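Hypothetical protein (Staphylococcus aureus subsp. aureus, PDB 1QYI) is of unknown function but belongs to the haloacid dehalogenase (HAD) superfamily and is probably a hydrolase with a large helical cap. Local coordinates at residues Arg17-Ser22 with Asp54-Ile59; Ala23-Glu28 with Gln182-Gly187; Ser76-Leu81 with Ala172-Ala177. All coordinates share one frame; numbering follows the deposited sequence.

Contact 1 (Arg17-Ser22 with Asp54-Ile59)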
ATOM      1  N   ARG A  17       7.819   0.132  -3.605  1.00 26.22           N
ATOM      2  CA  ARG A  17       7.517   1.349  -4.340  1.00 26.12           C
ATOM      3  C   ARG A  17       6.528   2.219  -3.565  1.00 26.62           C
ATOM      4  O   ARG A  17       6.580   3.443  -3.649  1.00 23.59           O
ATOM      5  CB  ARG A  17       6.940   1.004  -5.713  1.00 26.05           C
ATOM      6  CG  ARG A  17       7.378   1.934  -6.833  1.00 26.86           C
ATOM      7  CD  ARG A  17       8.692   1.486  -7.473  1.00 26.02           C
ATOM      8  NE  ARG A  17       9.836   2.300  -7.063  1.00 27.65           N
ATOM      9  CZ  ARG A  17      10.934   2.478  -7.803  1.00 27.03           C
ATOM     10  NH1 ARG A  17      11.045   1.907  -8.993  1.00 26.00           N
ATOM     11  NH2 ARG A  17      11.926   3.237  -7.360  1.00 26.52           N
ATOM     12  N   CYS A  18       5.623   1.584  -2.818  1.00 28.66           N
ATOM     13  CA  CYS A  18       4.654   2.336  -2.033  1.00 29.12           C
ATOM     14  C   CYS A  18       5.415   3.206  -1.044  1.00 29.33           C
ATOM     15  O   CYS A  18       5.170   4.415  -0.951  1.00 31.67           O
ATOM     16  CB  CYS A  18       3.703   1.396  -1.280  1.00 30.65           C
ATOM     17  SG  CYS A  18       2.407   0.630  -2.310  1.00 31.19           S
ATOM     18  N   PHE A  19       6.347   2.596  -0.318  1.00 25.87           N
ATOM     19  CA  PHE A  19       7.150   3.323   0.662  1.00 25.33           C
ATOM     20  C   PHE A  19       7.981   4.406  -0.046  1.00 26.98           C
ATOM     21  O   PHE A  19       8.250   5.471   0.524  1.00 28.84           O
ATOM     22  CB  PHE A  19       8.057   2.345   1.419  1.00 23.41           C
ATOM     23  CG  PHE A  19       7.335   1.120   1.929  1.00 22.96           C
ATOM     24  CD1 PHE A  19       6.122   1.236   2.610  1.00 22.41           C
ATOM     25  CD2 PHE A  19       7.871  -0.150   1.734  1.00 20.84           C
ATOM     26  CE1 PHE A  19       5.457   0.111   3.085  1.00 22.34           C
ATOM     27  CE2 PHE A  19       7.212  -1.282   2.205  1.00 21.98           C
ATOM     28  CZ  PHE A  19       6.000  -1.153   2.884  1.00 21.71           C
ATOM     29  N   ASP A  20       8.382   4.125  -1.286  1.00 26.13           N
ATOM     30  CA  ASP A  20       9.137   5.072  -2.097  1.00 23.56           C
ATOM     31  C   ASP A  20       8.235   6.277  -2.358  1.00 22.54           C
ATOM     32  O   ASP A  20       8.551   7.400  -1.971  1.00 24.97           O
ATOM     33  CB  ASP A  20       9.507   4.460  -3.454  1.00 22.64           C
ATOM     34  CG  ASP A  20      10.792   3.672  -3.424  1.00 21.61           C
ATOM     35  OD1 ASP A  20      11.310   3.344  -2.324  1.00 19.83           O
ATOM     36  OD2 ASP A  20      11.278   3.367  -4.534  1.00 22.64           O
ATOM     37  N   VAL A  21       7.107   6.039  -3.021  1.00 21.39           N
ATOM     38  CA  VAL A  21       6.196   7.131  -3.325  1.00 20.89           C
ATOM     39  C   VAL A  21       5.848   7.854  -2.027  1.00 21.73           C
ATOM     40  O   VAL A  21       5.825   9.084  -1.988  1.00 19.62           O
ATOM     41  CB  VAL A  21       4.918   6.645  -4.023  1.00 20.38           C
ATOM     42  CG1 VAL A  21       3.991   7.820  -4.278  1.00 19.14           C
ATOM     43  CG2 VAL A  21       5.287   5.975  -5.342  1.00 17.86           C
ATOM     44  N   SER A  22       5.603   7.103  -0.958  1.00 21.54           N
ATOM     45  CA  SER A  22       5.289   7.728   0.313  1.00 21.93           C
ATOM     46  C   SER A  22       6.398   8.732   0.684  1.00 22.65           C
ATOM     47  O   SER A  22       6.108   9.865   1.102  1.00 21.88           O
ATOM     48  CB  SER A  22       5.133   6.667   1.402  1.00 22.37           C
ATOM     49  OG  SER A  22       4.955   7.275   2.682  1.00 25.05           O
ATOM     50  N   ASP A  54      17.665   7.667  -2.066  1.00 23.37           N
ATOM     51  CA  ASP A  54      18.307   8.579  -1.143  1.00 22.99           C
ATOM     52  C   ASP A  54      17.238   9.345  -0.373  1.00 21.49           C
ATOM     53  O   ASP A  54      17.297   9.483   0.848  1.00 19.72           O
ATOM     54  CB  ASP A  54      19.187   9.563  -1.901  1.00 23.73           C
ATOM     55  CG  ASP A  54      19.816  10.580  -0.984  1.00 26.32           C
ATOM     56  OD1 ASP A  54      20.653  10.178  -0.142  1.00 25.41           O
ATOM     57  OD2 ASP A  54      19.447  11.769  -1.084  1.00 26.94           O
ATOM     58  N   ILE A  55      16.258   9.851  -1.108  1.00 22.18           N
ATOM     59  CA  ILE A  55      15.165  10.614  -0.519  1.00 22.01           C
ATOM     60  C   ILE A  55      14.489   9.800   0.587  1.00 22.36           C
ATOM     61  O   ILE A  55      14.353  10.266   1.721  1.00 21.11           O
ATOM     62  CB  ILE A  55      14.169  11.015  -1.638  1.00 21.54           C
ATOM     63  CG1 ILE A  55      14.875  12.020  -2.564  1.00 19.00           C
ATOM     64  CG2 ILE A  55      12.876  11.569  -1.045  1.00 15.41           C
ATOM     65  CD1 ILE A  55      14.276  12.183  -3.947  1.00 18.31           C
ATOM     66  N   ARG A  56      14.093   8.578   0.240  1.00 22.01           N
ATOM     67  CA  ARG A  56      13.447   7.655   1.164  1.00 23.93           C
ATOM     68  C   ARG A  56      14.309   7.450   2.403  1.00 25.14           C
ATOM     69  O   ARG A  56      13.820   7.416   3.540  1.00 25.82           O
ATOM     70  CB  ARG A  56      13.237   6.307   0.483  1.00 23.02           C
ATOM     71  CG  ARG A  56      12.696   5.242   1.414  1.00 21.45           C
ATOM     72  CD  ARG A  56      12.448   3.936   0.689  1.00 19.44           C
ATOM     73  NE  ARG A  56      12.203   2.878   1.650  1.00 19.45           N
ATOM     74  CZ  ARG A  56      11.696   1.692   1.351  1.00 21.82           C
ATOM     75  NH1 ARG A  56      11.373   1.403   0.096  1.00 22.09           N
ATOM     76  NH2 ARG A  56      11.506   0.798   2.316  1.00 19.91           N
ATOM     77  N   ASN A  57      15.599   7.288   2.166  1.00 25.72           N
ATOM     78  CA  ASN A  57      16.537   7.088   3.242  1.00 27.41           C
ATOM     79  C   ASN A  57      16.551   8.289   4.174  1.00 28.40           C
ATOM     80  O   ASN A  57      16.523   8.132   5.393  1.00 29.82           O
ATOM     81  CB  ASN A  57      17.929   6.852   2.682  1.00 27.73           C
ATOM     82  CG  ASN A  57      18.959   6.732   3.765  1.00 30.49           C
ATOM     83  OD1 ASN A  57      18.813   5.922   4.678  1.00 32.27           O
ATOM     84  ND2 ASN A  57      20.012   7.538   3.680  1.00 32.58           N
ATOM     85  N   ARG A  58      16.590   9.492   3.610  1.00 28.38           N
ATOM     86  CA  ARG A  58      16.607  10.701   4.430  1.00 28.04           C
ATOM     87  C   ARG A  58      15.308  10.893   5.207  1.00 27.69           C
ATOM     88  O   ARG A  58      15.329  11.108   6.419  1.00 27.74           O
ATOM     89  CB  ARG A  58      16.839  11.943   3.568  1.00 29.01           C
ATOM     90  CG  ARG A  58      18.219  12.086   2.969  1.00 30.61           C
ATOM     91  CD  ARG A  58      18.330  13.466   2.351  1.00 31.86           C
ATOM     92  NE  ARG A  58      18.210  14.502   3.382  1.00 34.77           N
ATOM     93  CZ  ARG A  58      17.881  15.770   3.148  1.00 34.13           C
ATOM     94  NH1 ARG A  58      17.628  16.178   1.909  1.00 34.63           N
ATOM     95  NH2 ARG A  58      17.807  16.629   4.154  1.00 33.20           N
ATOM     96  N   ILE A  59      14.183  10.826   4.500  1.00 27.84           N
ATOM     97  CA  ILE A  59      12.869  11.014   5.112  1.00 27.20           C
ATOM     98  C   ILE A  59      12.594  10.015   6.239  1.00 27.77           C
ATOM     99  O   ILE A  59      12.295  10.418   7.361  1.00 28.60           O
ATOM    100  CB  ILE A  59      11.729  10.916   4.050  1.00 26.38           C
ATOM    101  CG1 ILE A  59      11.946  11.945   2.939  1.00 25.34           C
ATOM    102  CG2 ILE A  59      10.371  11.168   4.706  1.00 27.76           C
ATOM    103  CD1 ILE A  59      12.008  13.387   3.435  1.00 26.09           C
TER
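Arg-56 reaches from helix 49-60 to Asp-20 and Phe-19 of helix 16-31. Its chain is extended, with CG anti to the backbone N (chi1 174°), and this carries the guanidinium across the gap between the helices. There NH1 donates to Asp-20 OD1 at 3.1 Å. The bond is part of a salt bridge and is nearly straight, at 165°. OD1 lies close to the guanidinium plane, but the nitrogen meets it on the anti side and out of the carboxylate plane. The two flat groups are therefore turned steeply against each other, by 80°.

Packing is tight around this end group. Phe-19 CB sits over the centre of one guanidinium face, 3.7 Å from Arg-56 CZ. Phe-19 CD2 is 3.8 Å from Arg-56 NH2. The two side chains run side by side, but ring and guanidinium are steeply inclined to each other. The other oxygen of Asp-20 is held within its own helix. Arg-17 approaches it side-on with two nitrogens, NE at 3.1 Å and NH2 at 2.9 Å from Asp-20 OD2.

Beyond Arg-56 the two segments touch little. Ile-55 also points toward helix 16-31, but it packs on Leu-24 and Tyr-27, further along that helix. The outer side of helix 49-60, with Asp-54, faces solvent.

Both helices belong to the helical region between strands 3-6 and 233-237, a position consistent with the cap of a HAD enzyme. Arg-56 also forms salt bridges with Glu-16 through NH1 and Asp-63 through NH2. A buried arginine among three carboxylates is probably kept charged, and Asp-20, placed between two arginines, is probably kept ionised.

Contact 2 (Ala23-Glu28 with Gln182-Gly187); sequences ALTVYE and QEWYLG
Glu-28 and Trp-184 meet because both side chains are turned into the gap between helices 16-31 and 172-195. Glu-28 has CG anti to its backbone N (chi1 -166°) and an extended chain beyond it, which lays the carboxylate beside the indole. Trp-184 already points at helix 16-31. Its first torsion, -100°, lies away from the usual staggered values and sets how the ring is turned there.

Leu-24 covers one face of that ring. Its CD1 lies 4.0 Å from the centroid of the six-membered ring and only 6° off the normal, a clear CH-pi contact. Leu-24 CB adds a second point of packing, 4.0 Å from Trp-184 CE2. The leucine side chain crosses the indole at about a right angle.

The segments run more antiparallel than parallel, with their axes 10.1 Å apart at closest approach. This is helix-on-helix packing inside the helical part of the protein, joining the first helix after strand 3-6 to the long helix 172-195. In HAD relatives an insertion at this point of the chain forms the cap over the catalytic domain, and the same role is likely here.

Glu-28 OE1 lies on the opposite side of the ring plane from Leu-24. It comes within 2.7 Å of Trp-184 NE1, but the angle is poor and the pair does not count as a hydrogen bond. The strong partner of OE1 is Lys-204, in a salt bridge. Lys-204 also makes a cation-pi contact with Trp-184, so one lysine serves both the acid and the indole. Thr-25 OG1 approaches the five-membered ring obliquely, 3.6 Å from Trp-184 CD1. This hydroxyl is hydrogen-bonded to Val-21 O in the preceding turn of its own helix.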
ATOM      1  N   ALA A  23       7.660   8.327   0.515  1.00 21.57           N
ATOM      2  CA  ALA A  23       8.802   9.205   0.811  1.00 20.52           C
ATOM      3  C   ALA A  23       8.820  10.424  -0.115  1.00 19.11           C
ATOM      4  O   ALA A  23       8.975  11.553   0.343  1.00 18.35           O
ATOM      5  CB  ALA A  23      10.117   8.433   0.678  1.00 20.36           C
ATOM      6  N   LEU A  24       8.675  10.185  -1.416  1.00 20.22           N
ATOM      7  CA  LEU A  24       8.655  11.270  -2.398  1.00 20.42           C
ATOM      8  C   LEU A  24       7.535  12.255  -2.114  1.00 19.42           C
ATOM      9  O   LEU A  24       7.652  13.444  -2.394  1.00 18.95           O
ATOM     10  CB  LEU A  24       8.463  10.728  -3.814  1.00 21.32           C
ATOM     11  CG  LEU A  24       9.660  10.116  -4.527  1.00 23.46           C
ATOM     12  CD1 LEU A  24       9.330  10.003  -6.014  1.00 23.32           C
ATOM     13  CD2 LEU A  24      10.880  11.010  -4.331  1.00 24.87           C
ATOM     14  N   THR A  25       6.436  11.759  -1.565  1.00 20.46           N
ATOM     15  CA  THR A  25       5.319  12.639  -1.271  1.00 19.17           C
ATOM     16  C   THR A  25       5.725  13.665  -0.230  1.00 18.59           C
ATOM     17  O   THR A  25       5.642  14.872  -0.471  1.00 19.04           O
ATOM     18  CB  THR A  25       4.118  11.846  -0.788  1.00 16.51           C
ATOM     19  OG1 THR A  25       3.638  11.046  -1.875  1.00 18.44           O
ATOM     20  CG2 THR A  25       3.012  12.776  -0.332  1.00 14.08           C
ATOM     21  N   VAL A  26       6.183  13.182   0.918  1.00 17.24           N
ATOM     22  CA  VAL A  26       6.622  14.054   1.997  1.00 16.10           C
ATOM     23  C   VAL A  26       7.658  15.048   1.473  1.00 16.57           C
ATOM     24  O   VAL A  26       7.579  16.253   1.729  1.00 18.11           O
ATOM     25  CB  VAL A  26       7.235  13.211   3.134  1.00 16.51           C
ATOM     26  CG1 VAL A  26       7.544  14.084   4.337  1.00 15.65           C
ATOM     27  CG2 VAL A  26       6.278  12.098   3.515  1.00 10.45           C
ATOM     28  N   TYR A  27       8.618  14.539   0.709  1.00 15.81           N
ATOM     29  CA  TYR A  27       9.673  15.382   0.152  1.00 14.52           C
ATOM     30  C   TYR A  27       9.134  16.457  -0.819  1.00 14.11           C
ATOM     31  O   TYR A  27       9.542  17.614  -0.762  1.00 13.38           O
ATOM     32  CB  TYR A  27      10.728  14.485  -0.525  1.00 14.12           C
ATOM     33  CG  TYR A  27      12.090  15.123  -0.724  1.00 15.84           C
ATOM     34  CD1 TYR A  27      12.833  15.619   0.360  1.00 17.51           C
ATOM     35  CD2 TYR A  27      12.642  15.228  -1.999  1.00 15.98           C
ATOM     36  CE1 TYR A  27      14.093  16.209   0.163  1.00 18.17           C
ATOM     37  CE2 TYR A  27      13.887  15.808  -2.208  1.00 16.58           C
ATOM     38  CZ  TYR A  27      14.608  16.299  -1.138  1.00 18.78           C
ATOM     39  OH  TYR A  27      15.820  16.907  -1.386  1.00 17.12           O
ATOM     40  N   GLU A  28       8.214  16.094  -1.702  1.00 13.82           N
ATOM     41  CA  GLU A  28       7.676  17.081  -2.627  1.00 15.29           C
ATOM     42  C   GLU A  28       6.862  18.140  -1.905  1.00 17.48           C
ATOM     43  O   GLU A  28       6.804  19.295  -2.326  1.00 20.49           O
ATOM     44  CB  GLU A  28       6.778  16.431  -3.656  1.00 14.71           C
ATOM     45  CG  GLU A  28       6.472  17.341  -4.822  1.00 13.35           C
ATOM     46  CD  GLU A  28       5.288  16.864  -5.616  1.00 14.15           C
ATOM     47  OE1 GLU A  28       5.029  15.630  -5.625  1.00 11.47           O
ATOM     48  OE2 GLU A  28       4.627  17.728  -6.242  1.00 14.31           O
ATOM     49  N   GLN A 182      -1.143   9.795  -4.836  1.00 18.96           N
ATOM     50  CA  GLN A 182      -1.866   9.110  -5.894  1.00 19.61           C
ATOM     51  C   GLN A 182      -1.380   9.520  -7.281  1.00 19.09           C
ATOM     52  O   GLN A 182      -1.277   8.682  -8.181  1.00 19.38           O
ATOM     53  CB  GLN A 182      -3.378   9.349  -5.737  1.00 19.77           C
ATOM     54  CG  GLN A 182      -3.976   8.647  -4.517  1.00 22.46           C
ATOM     55  CD  GLN A 182      -3.949   7.128  -4.634  1.00 25.07           C
ATOM     56  OE1 GLN A 182      -4.826   6.535  -5.259  1.00 25.71           O
ATOM     57  NE2 GLN A 182      -2.929   6.492  -4.050  1.00 23.22           N
ATOM     58  N   GLU A 183      -1.067  10.800  -7.464  1.00 18.88           N
ATOM     59  CA  GLU A 183      -0.584  11.241  -8.764  1.00 18.61           C
ATOM     60  C   GLU A 183       0.812  10.668  -8.971  1.00 18.44           C
ATOM     61  O   GLU A 183       1.166  10.226 -10.064  1.00 17.61           O
ATOM     62  CB  GLU A 183      -0.557  12.766  -8.864  1.00 17.81           C
ATOM     63  CG  GLU A 183      -1.133  13.234 -10.175  1.00 20.47           C
ATOM     64  CD  GLU A 183      -1.012  14.726 -10.399  1.00 22.38           C
ATOM     65  OE1 GLU A 183      -1.509  15.501  -9.554  1.00 25.45           O
ATOM     66  OE2 GLU A 183      -0.425  15.118 -11.430  1.00 22.46           O
ATOM     67  N   TRP A 184       1.599  10.679  -7.903  1.00 20.00           N
ATOM     68  CA  TRP A 184       2.941  10.126  -7.933  1.00 21.28           C
ATOM     69  C   TRP A 184       2.859   8.664  -8.380  1.00 22.01           C
ATOM     70  O   TRP A 184       3.575   8.234  -9.282  1.00 21.37           O
ATOM     71  CB  TRP A 184       3.548  10.195  -6.533  1.00 22.55           C
ATOM     72  CG  TRP A 184       4.499  11.350  -6.299  1.00 20.82           C
ATOM     73  CD1 TRP A 184       4.599  12.120  -5.177  1.00 18.22           C
ATOM     74  CD2 TRP A 184       5.548  11.776  -7.179  1.00 21.05           C
ATOM     75  NE1 TRP A 184       5.659  12.994  -5.302  1.00 22.10           N
ATOM     76  CE2 TRP A 184       6.261  12.797  -6.510  1.00 20.65           C
ATOM     77  CE3 TRP A 184       5.967  11.377  -8.454  1.00 23.00           C
ATOM     78  CZ2 TRP A 184       7.354  13.438  -7.082  1.00 20.51           C
ATOM     79  CZ3 TRP A 184       7.054  12.013  -9.024  1.00 22.50           C
ATOM     80  CH2 TRP A 184       7.744  13.032  -8.327  1.00 23.57           C
ATOM     81  N   TYR A 185       1.958   7.913  -7.754  1.00 22.49           N
ATOM     82  CA  TYR A 185       1.792   6.502  -8.056  1.00 23.82           C
ATOM     83  C   TYR A 185       1.082   6.181  -9.370  1.00 23.35           C
ATOM     84  O   TYR A 185       1.680   5.582 -10.266  1.00 23.01           O
ATOM     85  CB  TYR A 185       1.070   5.815  -6.897  1.00 27.01           C
ATOM     86  CG  TYR A 185       1.285   4.315  -6.805  1.00 30.59           C
ATOM     87  CD1 TYR A 185       0.615   3.432  -7.652  1.00 31.86           C
ATOM     88  CD2 TYR A 185       2.153   3.782  -5.853  1.00 33.23           C
ATOM     89  CE1 TYR A 185       0.804   2.050  -7.544  1.00 33.92           C
ATOM     90  CE2 TYR A 185       2.350   2.415  -5.738  1.00 34.61           C
ATOM     91  CZ  TYR A 185       1.673   1.555  -6.580  1.00 35.11           C
ATOM     92  OH  TYR A 185       1.850   0.202  -6.432  1.00 37.48           O
ATOM     93  N   LEU A 186      -0.187   6.558  -9.489  1.00 21.66           N
ATOM     94  CA  LEU A 186      -0.945   6.264 -10.709  1.00 20.82           C
ATOM     95  C   LEU A 186      -0.481   7.076 -11.908  1.00 21.44           C
ATOM     96  O   LEU A 186      -0.638   6.648 -13.054  1.00 23.43           O
ATOM     97  CB  LEU A 186      -2.434   6.528 -10.487  1.00 17.16           C
ATOM     98  CG  LEU A 186      -3.063   5.917  -9.232  1.00 17.51           C
ATOM     99  CD1 LEU A 186      -4.439   6.523  -9.025  1.00 11.81           C
ATOM    100  CD2 LEU A 186      -3.139   4.394  -9.349  1.00  8.23           C
ATOM    101  N   GLY A 187       0.098   8.240 -11.647  1.00 22.54           N
ATOM    102  CA  GLY A 187       0.522   9.096 -12.738  1.00 25.09           C
ATOM    103  C   GLY A 187      -0.633  10.033 -13.054  1.00 27.25           C
ATOM    104  O   GLY A 187      -1.774   9.736 -12.720  1.00 28.40           O
TER

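Contact 3 (Ser76-Leu81 with Ala172-Ala177)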
ATOM      1  N   SER A  76      -1.093   1.963   6.555  1.00 37.44           N
ATOM      2  CA  SER A  76      -1.584   2.649   5.365  1.00 34.01           C
ATOM      3  C   SER A  76      -0.530   3.672   4.966  1.00 30.82           C
ATOM      4  O   SER A  76      -0.099   4.455   5.805  1.00 29.36           O
ATOM      5  CB  SER A  76      -2.902   3.366   5.654  1.00 35.37           C
ATOM      6  OG  SER A  76      -3.344   4.078   4.498  1.00 35.03           O
ATOM      7  N   ASN A  77      -0.112   3.669   3.701  1.00 29.63           N
ATOM      8  CA  ASN A  77       0.910   4.615   3.255  1.00 29.26           C
ATOM      9  C   ASN A  77       0.420   6.053   3.344  1.00 27.98           C
ATOM     10  O   ASN A  77       1.191   6.943   3.694  1.00 28.61           O
ATOM     11  CB  ASN A  77       1.352   4.314   1.819  1.00 30.17           C
ATOM     12  CG  ASN A  77       2.039   2.971   1.690  1.00 31.91           C
ATOM     13  OD1 ASN A  77       1.391   1.923   1.682  1.00 34.66           O
ATOM     14  ND2 ASN A  77       3.362   2.994   1.596  1.00 34.24           N
ATOM     15  N   TRP A  78      -0.854   6.277   3.020  1.00 26.64           N
ATOM     16  CA  TRP A  78      -1.424   7.617   3.088  1.00 25.01           C
ATOM     17  C   TRP A  78      -1.247   8.149   4.510  1.00 25.86           C
ATOM     18  O   TRP A  78      -0.698   9.236   4.716  1.00 26.80           O
ATOM     19  CB  TRP A  78      -2.918   7.602   2.722  1.00 22.35           C
ATOM     20  CG  TRP A  78      -3.219   7.162   1.302  1.00 20.79           C
ATOM     21  CD1 TRP A  78      -2.403   7.304   0.202  1.00 18.58           C
ATOM     22  CD2 TRP A  78      -4.442   6.585   0.816  1.00 16.87           C
ATOM     23  NE1 TRP A  78      -3.045   6.856  -0.923  1.00 16.63           N
ATOM     24  CE2 TRP A  78      -4.297   6.407  -0.581  1.00 15.47           C
ATOM     25  CE3 TRP A  78      -5.649   6.198   1.422  1.00 15.94           C
ATOM     26  CZ2 TRP A  78      -5.318   5.864  -1.388  1.00 14.35           C
ATOM     27  CZ3 TRP A  78      -6.668   5.656   0.621  1.00 16.14           C
ATOM     28  CH2 TRP A  78      -6.492   5.495  -0.771  1.00 11.97           C
ATOM     29  N   ASP A  79      -1.688   7.370   5.496  1.00 24.96           N
ATOM     30  CA  ASP A  79      -1.562   7.795   6.883  1.00 25.79           C
ATOM     31  C   ASP A  79      -0.104   8.033   7.288  1.00 25.19           C
ATOM     32  O   ASP A  79       0.212   9.047   7.918  1.00 24.07           O
ATOM     33  CB  ASP A  79      -2.196   6.768   7.825  1.00 26.98           C
ATOM     34  CG  ASP A  79      -3.702   6.647   7.636  1.00 29.88           C
ATOM     35  OD1 ASP A  79      -4.402   7.682   7.678  1.00 27.47           O
ATOM     36  OD2 ASP A  79      -4.187   5.509   7.445  1.00 32.67           O
HETATM   37  N   MSE A  80       0.777   7.109   6.915  1.00 24.62           N
HETATM   38  CA  MSE A  80       2.191   7.230   7.256  1.00 27.93           C
HETATM   39  C   MSE A  80       2.849   8.515   6.744  1.00 26.49           C
HETATM   40  O   MSE A  80       3.468   9.251   7.513  1.00 24.27           O
HETATM   41  CB  MSE A  80       2.973   6.024   6.736  1.00 31.97           C
HETATM   42  CG  MSE A  80       2.523   4.700   7.306  1.00 37.86           C
HETATM   43 SE   MSE A  80       3.741   3.276   6.863  1.00 46.69          SE
HETATM   44  CE  MSE A  80       4.000   3.679   4.969  1.00 44.79           C
ATOM     45  N   LEU A  81       2.724   8.774   5.446  1.00 26.50           N
ATOM     46  CA  LEU A  81       3.314   9.963   4.860  1.00 26.92           C
ATOM     47  C   LEU A  81       2.685  11.218   5.465  1.00 26.93           C
ATOM     48  O   LEU A  81       3.346  12.243   5.602  1.00 27.59           O
ATOM     49  CB  LEU A  81       3.133   9.947   3.343  1.00 25.93           C
ATOM     50  CG  LEU A  81       1.719  10.028   2.771  1.00 25.76           C
ATOM     51  CD1 LEU A  81       1.256  11.483   2.728  1.00 25.40           C
ATOM     52  CD2 LEU A  81       1.718   9.452   1.350  1.00 24.25           C
ATOM     53  N   ALA A 172      -8.434  18.248   5.338  1.00 20.46           N
ATOM     54  CA  ALA A 172      -8.047  18.931   4.116  1.00 18.51           C
ATOM     55  C   ALA A 172      -6.570  18.668   3.812  1.00 19.75           C
ATOM     56  O   ALA A 172      -6.205  18.410   2.664  1.00 19.16           O
ATOM     57  CB  ALA A 172      -8.305  20.434   4.238  1.00 16.76           C
ATOM     58  N   LEU A 173      -5.720  18.733   4.836  1.00 19.33           N
ATOM     59  CA  LEU A 173      -4.293  18.487   4.645  1.00 19.36           C
ATOM     60  C   LEU A 173      -4.081  17.021   4.272  1.00 19.46           C
ATOM     61  O   LEU A 173      -3.249  16.707   3.423  1.00 19.68           O
ATOM     62  CB  LEU A 173      -3.506  18.789   5.928  1.00 19.53           C
ATOM     63  CG  LEU A 173      -2.014  19.177   5.875  1.00 18.44           C
ATOM     64  CD1 LEU A 173      -1.341  18.574   7.088  1.00 17.75           C
ATOM     65  CD2 LEU A 173      -1.334  18.700   4.600  1.00 17.91           C
ATOM     66  N   TRP A 174      -4.836  16.130   4.913  1.00 18.60           N
ATOM     67  CA  TRP A 174      -4.721  14.698   4.652  1.00 18.67           C
ATOM     68  C   TRP A 174      -5.106  14.386   3.207  1.00 18.24           C
ATOM     69  O   TRP A 174      -4.516  13.514   2.565  1.00 15.34           O
ATOM     70  CB  TRP A 174      -5.633  13.903   5.590  1.00 18.09           C
ATOM     71  CG  TRP A 174      -5.423  12.411   5.503  1.00 14.80           C
ATOM     72  CD1 TRP A 174      -4.553  11.666   6.242  1.00 14.82           C
ATOM     73  CD2 TRP A 174      -6.054  11.505   4.586  1.00 13.92           C
ATOM     74  NE1 TRP A 174      -4.601  10.352   5.852  1.00 13.08           N
ATOM     75  CE2 TRP A 174      -5.513  10.222   4.855  1.00 14.59           C
ATOM     76  CE3 TRP A 174      -7.020  11.647   3.591  1.00 17.53           C
ATOM     77  CZ2 TRP A 174      -5.918   9.079   4.119  1.00 13.28           C
ATOM     78  CZ3 TRP A 174      -7.411  10.514   2.873  1.00 16.54           C
ATOM     79  CH2 TRP A 174      -6.866   9.245   3.152  1.00 14.80           C
ATOM     80  N   THR A 175      -6.114  15.103   2.718  1.00 17.48           N
ATOM     81  CA  THR A 175      -6.601  14.951   1.355  1.00 16.62           C
ATOM     82  C   THR A 175      -5.545  15.428   0.365  1.00 16.58           C
ATOM     83  O   THR A 175      -5.341  14.812  -0.675  1.00 17.17           O
ATOM     84  CB  THR A 175      -7.920  15.738   1.174  1.00 15.38           C
ATOM     85  OG1 THR A 175      -8.888  15.228   2.097  1.00 16.40           O
ATOM     86  CG2 THR A 175      -8.467  15.597  -0.239  1.00 13.52           C
ATOM     87  N   LEU A 176      -4.863  16.518   0.708  1.00 16.20           N
ATOM     88  CA  LEU A 176      -3.808  17.059  -0.138  1.00 17.94           C
ATOM     89  C   LEU A 176      -2.685  16.052  -0.297  1.00 20.43           C
ATOM     90  O   LEU A 176      -2.348  15.654  -1.415  1.00 25.25           O
ATOM     91  CB  LEU A 176      -3.225  18.342   0.456  1.00 15.41           C
ATOM     92  CG  LEU A 176      -2.013  18.911  -0.293  1.00 13.50           C
ATOM     93  CD1 LEU A 176      -2.382  19.204  -1.748  1.00  9.78           C
ATOM     94  CD2 LEU A 176      -1.519  20.175   0.404  1.00 11.13           C
ATOM     95  N   ALA A 177      -2.108  15.646   0.830  1.00 19.86           N
ATOM     96  CA  ALA A 177      -1.007  14.697   0.848  1.00 18.40           C
ATOM     97  C   ALA A 177      -1.382  13.413   0.140  1.00 17.68           C
ATOM     98  O   ALA A 177      -0.561  12.811  -0.542  1.00 18.22           O
ATOM     99  CB  ALA A 177      -0.618  14.396   2.280  1.00 19.17           C
TER
HETATM  100  O   HOH W   1      -2.459  11.877   3.302  1.00 45.93           O
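Asp-79 OD1 accepts a hydrogen bond from Trp-174 NE1 at 3.2 Å. The bond is bent, with an angle of 137°. The indole nitrogen comes from above the carboxylate plane, and OD1 is likewise tilted out of the indole plane. Tyr-148 adds a weak hydrogen bond to the same oxygen. The strongest partner of the carboxylate is Lys-144, in a salt bridge with OD2, so the buried acid is probably ionised.

Trp-174 has CG anti to the backbone N (chi1 -172°), which brings its indole alongside helix 77-93. The far rim of this indole rests against Trp-78. Trp-174 CZ2 is 3.6 Å from Trp-78 CB, and Trp-174 CH2 is 3.7 Å from Trp-78 CE3. The two ring planes are perpendicular, but the approach is oblique.

The contact joins the start of helix 77-93, where Ser-76 holds the N-cap position, to the start of helix 172-195. Their segments cross at 113°, well away from parallel, within the all-helical region that probably forms the cap.

Leu-81 makes the apolar touch nearest the C-terminal end of each segment. Its CD1 lies 3.5 Å from Ala-177 CB. A water sits over one face of the Trp-174 indole, toward its rim. It donates to Trp-174 O at 2.7 Å and, weakly, to Trp-78 O, so it links the two backbones.

The three contacts tie four helices into one packed cluster. Helix 16-31 serves contacts 1 and 2 on successive turns, and helix 172-195 serves contacts 2 and 3. Contact 2 lies about 10 Å from contact 1 and 11 Å from contact 3, centre to centre. Contacts 1 and 3 are about 15 Å apart. Direct packing joins them all: Val-21 CG1 touches Trp-184 CB at 3.3 Å, Ser-22 OG touches Leu-81 CB at 3.3 Å, and Thr-25 CG2 lies 3.6 Å from Ala-177 O. Contact 3 is nested in the loop that contact 2 closes. In HAD enzymes the active site lies at the C-terminal ends of the parallel strands, so here it is expected beyond this cluster, at the sheet.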